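Side-chain contacts in transcriptional regulator, TetR family (Cytophaga hutchinsonii, PDB 3EUP), which probably binds operator DNA through an N-terminal helix-turn-helix domain and regulates transcription in response to a ligand, as TetR-family proteins do: residues Q14-I17 with E18-P22; N42-K45 with G46-Y49; A61-D64 with Y65-H69. All blocks are in the same frame, centred on the assembly; numbering follows the deposited sequence.

Contact 1 of 3, residues Q14-I17 with E18-P22; sequences QFII and ESTAP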
loop_
_atom_site.group_PDB
_atom_site.type_symbol
_atom_site.label_atom_id
_atom_site.label_comp_id
_atom_site.label_asym_id
_atom_site.label_seq_id
_atom_site.Cartn_x
_atom_site.Cartn_y
_atom_site.Cartn_z
ATOM N N GLN A 14 -7.851 23.870 13.851
ATOM C CA GLN A 14 -6.568 23.185 13.871
ATOM C C GLN A 14 -6.477 22.103 14.957
ATOM O O GLN A 14 -5.938 21.021 14.726
ATOM C CB GLN A 14 -5.426 24.208 14.040
ATOM C CG GLN A 14 -4.036 23.605 13.952
ATOM C CD GLN A 14 -3.760 22.922 12.619
ATOM O OE1 GLN A 14 -4.330 23.279 11.574
ATOM N NE2 GLN A 14 -2.874 21.913 12.649
ATOM N N PHE A 15 -7.013 22.387 16.131
ATOM C CA PHE A 15 -7.126 21.375 17.166
ATOM C C PHE A 15 -7.955 20.168 16.699
ATOM O O PHE A 15 -7.613 19.029 17.019
ATOM C CB PHE A 15 -7.743 21.958 18.452
ATOM C CG PHE A 15 -8.094 20.905 19.471
ATOM C CD1 PHE A 15 -7.120 20.404 20.341
ATOM C CD2 PHE A 15 -9.394 20.405 19.553
ATOM C CE1 PHE A 15 -7.436 19.386 21.271
ATOM C CE2 PHE A 15 -9.718 19.404 20.482
ATOM C CZ PHE A 15 -8.729 18.887 21.341
ATOM N N ILE A 16 -9.065 20.425 15.993
ATOM C CA ILE A 16 -9.871 19.353 15.492
ATOM C C ILE A 16 -9.021 18.503 14.553
ATOM O O ILE A 16 -9.055 17.286 14.635
ATOM C CB ILE A 16 -11.147 19.796 14.689
ATOM C CG1 ILE A 16 -12.123 20.619 15.508
ATOM C CG2 ILE A 16 -11.867 18.569 14.178
ATOM C CD1 ILE A 16 -12.450 20.010 16.758
ATOM N N ILE A 17 -8.285 19.154 13.651
ATOM C CA ILE A 17 -7.482 18.436 12.640
ATOM C C ILE A 17 -6.460 17.567 13.347
ATOM O O ILE A 17 -6.364 16.351 13.092
ATOM C CB ILE A 17 -6.796 19.388 11.658
ATOM C CG1 ILE A 17 -7.839 20.068 10.756
ATOM C CG2 ILE A 17 -5.802 18.615 10.776
ATOM C CD1 ILE A 17 -7.329 21.333 10.000
ATOM N N GLU A 18 -5.744 18.182 14.284
ATOM C CA GLU A 18 -4.679 17.507 15.038
ATOM C C GLU A 18 -5.179 16.304 15.825
ATOM O O GLU A 18 -4.518 15.288 15.855
ATOM C CB GLU A 18 -3.969 18.510 15.966
ATOM C CG GLU A 18 -3.117 19.429 15.139
ATOM C CD GLU A 18 -2.502 20.556 15.872
ATOM O OE1 GLU A 18 -2.531 20.565 17.146
ATOM O OE2 GLU A 18 -1.978 21.430 15.132
ATOM N N SER A 19 -6.357 16.425 16.431
ATOM C CA SER A 19 -6.907 15.395 17.303
ATOM C C SER A 19 -7.448 14.242 16.511
ATOM O O SER A 19 -7.419 13.096 16.978
ATOM C CB SER A 19 -8.084 15.950 18.111
ATOM O OG SER A 19 -7.627 16.952 18.969
ATOM N N THR A 20 -8.021 14.541 15.346
ATOM C CA THR A 20 -8.727 13.506 14.624
ATOM C C THR A 20 -7.916 12.869 13.525
ATOM O O THR A 20 -8.306 11.818 13.057
ATOM C CB THR A 20 -10.042 13.998 13.997
ATOM O OG1 THR A 20 -9.759 14.983 12.988
ATOM C CG2 THR A 20 -10.973 14.582 15.102
ATOM N N ALA A 21 -6.816 13.502 13.115
ATOM C CA ALA A 21 -5.965 12.967 12.033
ATOM C C ALA A 21 -5.437 11.538 12.303
ATOM O O ALA A 21 -5.345 10.723 11.363
ATOM C CB ALA A 21 -4.801 13.918 11.721
ATOM N N PRO A 22 -5.070 11.218 13.550
ATOM C CA PRO A 22 -4.643 9.830 13.846
ATOM C C PRO A 22 -5.790 8.829 13.737
ATOM O O PRO A 22 -5.571 7.664 13.385
ATOM C CB PRO A 22 -4.171 9.915 15.306
ATOM C CG PRO A 22 -3.879 11.337 15.524
ATOM C CD PRO A 22 -4.832 12.105 14.695
#
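Gln14-Ile17 and Glu18-Pro22 are successive turns of helix 10-31, in the N-terminal domain that probably binds DNA, as in other TetR-family proteins. Backbone bonds such as Glu18 N to Gln14 O join them; the helix kinks at Pro22, whose nitrogen has no hydrogen to give to the turn before. Beside Tyr65 of helix 55-78, Gln14 and Glu18 are tied by a nearly straight bond of 2.7 Å from Gln14 NE2 to Glu18 OE2. The bend at chi2 of Gln14 (60°) turns its amide toward the next turn. The carboxylate oxygen lies in the amide plane but receives the N-H on its anti side, somewhat out of the carboxylate plane, the two planes being 71° apart. Without the amide, as with an alanine here, Glu18 OE2 would probably lose this donor and its carboxylate swing more freely. Ser19 OG bonds back to Phe15 O at 2.8 Å and also sits over one face of the Phe15 ring, 3.3 Å from CZ. Thr20 CG2 meets Ile16 CG2 at 4.2 Å, and Thr20 OG1 bonds to Ile16 O at 2.9 Å. The hydroxyl of buried Thr20 is thus satisfied within its own helix, by a carbonyl that also takes the backbone N-H.

Contact 2 of 3, residues N42-K45 with G46-Y49; sequences NLTK and GSIY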
loop_
_atom_site.group_PDB
_atom_site.type_symbol
_atom_site.label_atom_id
_atom_site.label_comp_id
_atom_site.label_asym_id
_atom_site.label_seq_id
_atom_site.Cartn_x
_atom_site.Cartn_y
_atom_site.Cartn_z
ATOM N N ASN A 42 -12.873 15.634 22.438
ATOM C CA ASN A 42 -13.681 16.031 23.604
ATOM C C ASN A 42 -14.563 17.270 23.333
ATOM O O ASN A 42 -14.734 18.094 24.217
ATOM C CB ASN A 42 -12.805 16.278 24.866
ATOM C CG ASN A 42 -13.605 16.167 26.169
ATOM O OD1 ASN A 42 -14.481 15.331 26.269
ATOM N ND2 ASN A 42 -13.312 17.022 27.165
ATOM N N LEU A 43 -15.076 17.404 22.112
ATOM C CA LEU A 43 -15.933 18.522 21.722
ATOM C C LEU A 43 -17.248 17.999 21.244
ATOM O O LEU A 43 -17.333 16.866 20.795
ATOM C CB LEU A 43 -15.335 19.323 20.559
ATOM C CG LEU A 43 -13.986 19.987 20.787
ATOM C CD1 LEU A 43 -13.603 20.858 19.597
ATOM C CD2 LEU A 43 -14.020 20.798 22.016
ATOM N N THR A 44 -18.265 18.843 21.267
ATOM C CA THR A 44 -19.590 18.430 20.791
ATOM C C THR A 44 -19.636 18.386 19.277
ATOM O O THR A 44 -18.842 19.025 18.599
ATOM C CB THR A 44 -20.667 19.383 21.250
ATOM O OG1 THR A 44 -20.370 20.688 20.758
ATOM C CG2 THR A 44 -20.684 19.456 22.776
ATOM N N LYS A 45 -20.594 17.625 18.755
ATOM C CA LYS A 45 -20.887 17.603 17.331
ATOM C C LYS A 45 -21.046 19.009 16.776
ATOM O O LYS A 45 -20.663 19.285 15.641
ATOM C CB LYS A 45 -22.173 16.822 17.093
ATOM C CG LYS A 45 -22.638 16.841 15.637
ATOM C CD LYS A 45 -23.847 15.930 15.374
ATOM C CE LYS A 45 -24.764 16.533 14.298
ATOM N NZ LYS A 45 -25.661 15.531 13.638
ATOM N N GLY A 46 -21.659 19.877 17.572
ATOM C CA GLY A 46 -21.845 21.280 17.228
ATOM C C GLY A 46 -20.566 22.067 17.044
ATOM O O GLY A 46 -20.474 22.873 16.120
ATOM N N SER A 47 -19.573 21.858 17.915
ATOM C CA SER A 47 -18.283 22.514 17.738
ATOM C C SER A 47 -17.564 21.992 16.506
ATOM O O SER A 47 -17.023 22.764 15.733
ATOM C CB SER A 47 -17.388 22.329 18.962
ATOM O OG SER A 47 -18.024 22.856 20.094
ATOM N N ILE A 48 -17.535 20.682 16.330
ATOM C CA ILE A 48 -16.869 20.099 15.178
ATOM C C ILE A 48 -17.493 20.639 13.873
ATOM O O ILE A 48 -16.812 21.216 13.022
ATOM C CB ILE A 48 -16.955 18.590 15.227
ATOM C CG1 ILE A 48 -16.111 18.040 16.384
ATOM C CG2 ILE A 48 -16.488 17.990 13.907
ATOM C CD1 ILE A 48 -16.270 16.554 16.623
ATOM N N TYR A 49 -18.808 20.531 13.744
ATOM C CA TYR A 49 -19.429 20.908 12.477
ATOM C C TYR A 49 -19.763 22.390 12.377
ATOM O O TYR A 49 -20.387 22.821 11.425
ATOM C CB TYR A 49 -20.586 19.959 12.123
ATOM C CG TYR A 49 -20.051 18.553 11.817
ATOM C CD1 TYR A 49 -18.974 18.355 10.924
ATOM C CD2 TYR A 49 -20.587 17.428 12.435
ATOM C CE1 TYR A 49 -18.460 17.052 10.653
ATOM C CE2 TYR A 49 -20.088 16.130 12.178
ATOM C CZ TYR A 49 -19.032 15.946 11.288
ATOM O OH TYR A 49 -18.555 14.669 11.057
HETATM O O HOH W 1 -17.808 21.617 22.513
#
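Leu43 and Thr44 run in an extended conformation into the first turn of helix 45-48, where Ile48 N bonds to Thr44 O at 3.1 Å and Tyr49 N to Lys45 O at 2.9 Å. Thr44 is the N-cap. Its OG1 stands between its own backbone N and carbonyl carbon (chi1 59°), a position from which it accepts the N-H of Ser47 at 3.2 Å, with an N-H...O angle of 156°. Threonine suits the place because a short hydroxyl can stand in for the carbonyl that a preceding turn would have supplied to a first-turn amide. Ser47 leans back toward the cap: a water accepts from Thr44 N and is hydrogen-bonded to Ser47 OG at 2.7 Å, bridging the start of the helix to its first turn.

The apolar side is carried by Leu43, whose CB meets Ser47 CB at 4.0 Å, with CD1 reaching the same carbon; beyond it, Ile48 CG1 is 4.4 Å from Leu43 CB in a looser approach. Farther along, Lys45 and Tyr49 cross at an angle, Lys45 CG lying 3.8 Å from Tyr49 CD2, so the aliphatic base of the lysine does the touching while the rest of its chain, bent at chi3, leads NZ away. One face of the tyrosine ring rests on Ile48 CG2, 3.8 Å above its centre.

In the TetR family the helix at this point of the helix-turn-helix is the recognition helix, so helix 45-48 probably faces DNA. Behind it, Ile48 packs on Leu37 and Thr41 of helix 34-41, and Tyr49 extends from Leu37 to Lys55 and Val58 of helix 55-78, joining the short helix to both neighbours.

Contact 3 of 3, residues A61-D64 with Y65-H69; sequences AAFD and YNWGH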
loop_
_atom_site.group_PDB
_atom_site.type_symbol
_atom_site.label_atom_id
_atom_site.label_comp_id
_atom_site.label_asym_id
_atom_site.label_seq_id
_atom_site.Cartn_x
_atom_site.Cartn_y
_atom_site.Cartn_z
ATOM N N ALA A 61 -8.902 17.576 5.354
ATOM C CA ALA A 61 -7.973 18.343 6.170
ATOM C C ALA A 61 -7.018 17.410 6.931
ATOM O O ALA A 61 -5.807 17.704 7.026
ATOM C CB ALA A 61 -8.762 19.266 7.173
ATOM N N ALA A 62 -7.540 16.313 7.472
ATOM C CA ALA A 62 -6.683 15.294 8.127
ATOM C C ALA A 62 -5.611 14.778 7.197
ATOM O O ALA A 62 -4.466 14.651 7.604
ATOM C CB ALA A 62 -7.495 14.102 8.679
ATOM N N PHE A 63 -5.980 14.458 5.954
ATOM C CA PHE A 63 -5.000 13.984 4.999
ATOM C C PHE A 63 -3.941 15.053 4.760
ATOM O O PHE A 63 -2.740 14.772 4.824
ATOM C CB PHE A 63 -5.632 13.575 3.654
ATOM C CG PHE A 63 -4.606 13.230 2.629
ATOM C CD1 PHE A 63 -4.025 11.982 2.629
ATOM C CD2 PHE A 63 -4.126 14.193 1.750
ATOM C CE1 PHE A 63 -3.008 11.649 1.725
ATOM C CE2 PHE A 63 -3.092 13.878 0.842
ATOM C CZ PHE A 63 -2.552 12.606 0.818
ATOM N N ASP A 64 -4.366 16.293 4.510
ATOM C CA ASP A 64 -3.387 17.379 4.327
ATOM C C ASP A 64 -2.449 17.521 5.517
ATOM O O ASP A 64 -1.263 17.711 5.344
ATOM C CB ASP A 64 -4.071 18.704 4.030
ATOM C CG ASP A 64 -4.697 18.743 2.626
ATOM O OD1 ASP A 64 -4.354 17.892 1.773
ATOM O OD2 ASP A 64 -5.572 19.614 2.374
ATOM N N TYR A 65 -2.959 17.360 6.733
ATOM C CA TYR A 65 -2.083 17.441 7.924
ATOM C C TYR A 65 -1.122 16.235 8.064
ATOM O O TYR A 65 0.064 16.388 8.333
ATOM C CB TYR A 65 -2.921 17.606 9.194
ATOM C CG TYR A 65 -2.153 17.523 10.490
ATOM C CD1 TYR A 65 -1.752 18.678 11.143
ATOM C CD2 TYR A 65 -1.885 16.295 11.094
ATOM C CE1 TYR A 65 -1.085 18.628 12.335
ATOM C CE2 TYR A 65 -1.169 16.233 12.308
ATOM C CZ TYR A 65 -0.803 17.404 12.924
ATOM O OH TYR A 65 -0.112 17.404 14.116
ATOM N N ASN A 66 -1.658 15.041 7.901
ATOM C CA ASN A 66 -0.869 13.802 7.969
ATOM C C ASN A 66 0.274 13.728 6.972
ATOM O O ASN A 66 1.438 13.462 7.339
ATOM C CB ASN A 66 -1.795 12.584 7.805
ATOM C CG ASN A 66 -2.524 12.242 9.090
ATOM O OD1 ASN A 66 -3.629 11.690 9.070
ATOM N ND2 ASN A 66 -1.926 12.597 10.212
ATOM N N TRP A 67 -0.065 13.980 5.713
ATOM C CA TRP A 67 0.914 14.018 4.667
ATOM C C TRP A 67 1.805 15.266 4.796
ATOM O O TRP A 67 3.002 15.179 4.568
ATOM C CB TRP A 67 0.240 13.916 3.304
ATOM C CG TRP A 67 1.220 13.856 2.202
ATOM C CD1 TRP A 67 1.455 14.815 1.264
ATOM C CD2 TRP A 67 2.182 12.822 1.974
ATOM N NE1 TRP A 67 2.457 14.407 0.425
ATOM C CE2 TRP A 67 2.927 13.193 0.850
ATOM C CE3 TRP A 67 2.454 11.595 2.595
ATOM C CZ2 TRP A 67 3.916 12.382 0.318
ATOM C CZ3 TRP A 67 3.437 10.787 2.068
ATOM C CH2 TRP A 67 4.152 11.182 0.940
ATOM N N GLY A 68 1.237 16.413 5.165
ATOM C CA GLY A 68 2.063 17.603 5.404
ATOM C C GLY A 68 3.137 17.306 6.465
ATOM O O GLY A 68 4.282 17.798 6.392
ATOM N N HIS A 69 2.769 16.495 7.458
ATOM C CA HIS A 69 3.718 16.092 8.474
ATOM C C HIS A 69 4.826 15.213 7.900
ATOM O O HIS A 69 6.014 15.414 8.237
ATOM C CB HIS A 69 3.037 15.351 9.601
ATOM C CG HIS A 69 3.945 15.057 10.742
ATOM N ND1 HIS A 69 4.580 13.842 10.896
ATOM C CD2 HIS A 69 4.375 15.835 11.760
ATOM C CE1 HIS A 69 5.341 13.879 11.975
ATOM N NE2 HIS A 69 5.235 15.077 12.516
#
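Helix 55-78 is the long helix that, in TetR-family proteins, connects the DNA-binding domain to the ligand-binding domain, and Phe63 and Trp67 meet on one flank of it, one turn apart. Their side chains lie side by side and point the same way, because in each CG is anti to the backbone N (chi1 174° in Phe63 and -176° in Trp67). The contact between them is made by the CB of the tryptophan rather than by its ring. Trp67 CB stands over one face of the Phe63 ring, displaced toward the rim, and approaches CZ at 4.0 Å; its place over the face, not far from the ring normal, together with its distance of 4.2 Å from the Phe63 ring centroid, makes this a CH-pi interaction. The ring planes are nearly parallel, 10° apart, but slid so far along each other, with 5.7 Å between the centroids of the Phe63 ring and the five-membered ring of Trp67, that they barely overlap.

The backbone beneath is regular helix. Trp67 N bonds to Phe63 O at 2.9 Å, and Asn66 N bonds to Ala62 O at 2.9 Å. One residue on, Gly68 N bonds to Asp64 O at 2.8 Å.

Large aromatic residues suit this flank because it is buried: Phe63 packs on Thr113, Lys127 and Ala131, and Trp67 on Pro109, Leu110 and Ala131. Asp64 OD2 forms a salt bridge with Lys127 NZ of helix 122-148. Apolar contacts therefore reach both helix 109-117 and helix 122-148, and at the second of these they are joined by the charge pair, which probably helps fix how the connecting helix lies against it.

In the fold
From the N terminus the chain passes contact 1 on helix 10-31, then contact 2 at the start of helix 45-48, then contact 3 on helix 55-78. The three follow in series, none nesting within or crossing another, and none closes a long loop: contacts 1 and 3 join successive turns of one helix, and contact 2 joins a loop to the first turn of the helix it leads into. Contact 1 lies between the others: Ile16 CD1 packs on Leu43 CD1 and Ile48 CG1 of contact 2, while Ile17 CG2 meets Tyr65 CB of contact 3. Contacts 2 and 3 do not touch, their nearest atoms being about 10 Å apart. Helix 10-31 thus links the probable DNA-reading element to the helix leading into the C-terminal domain.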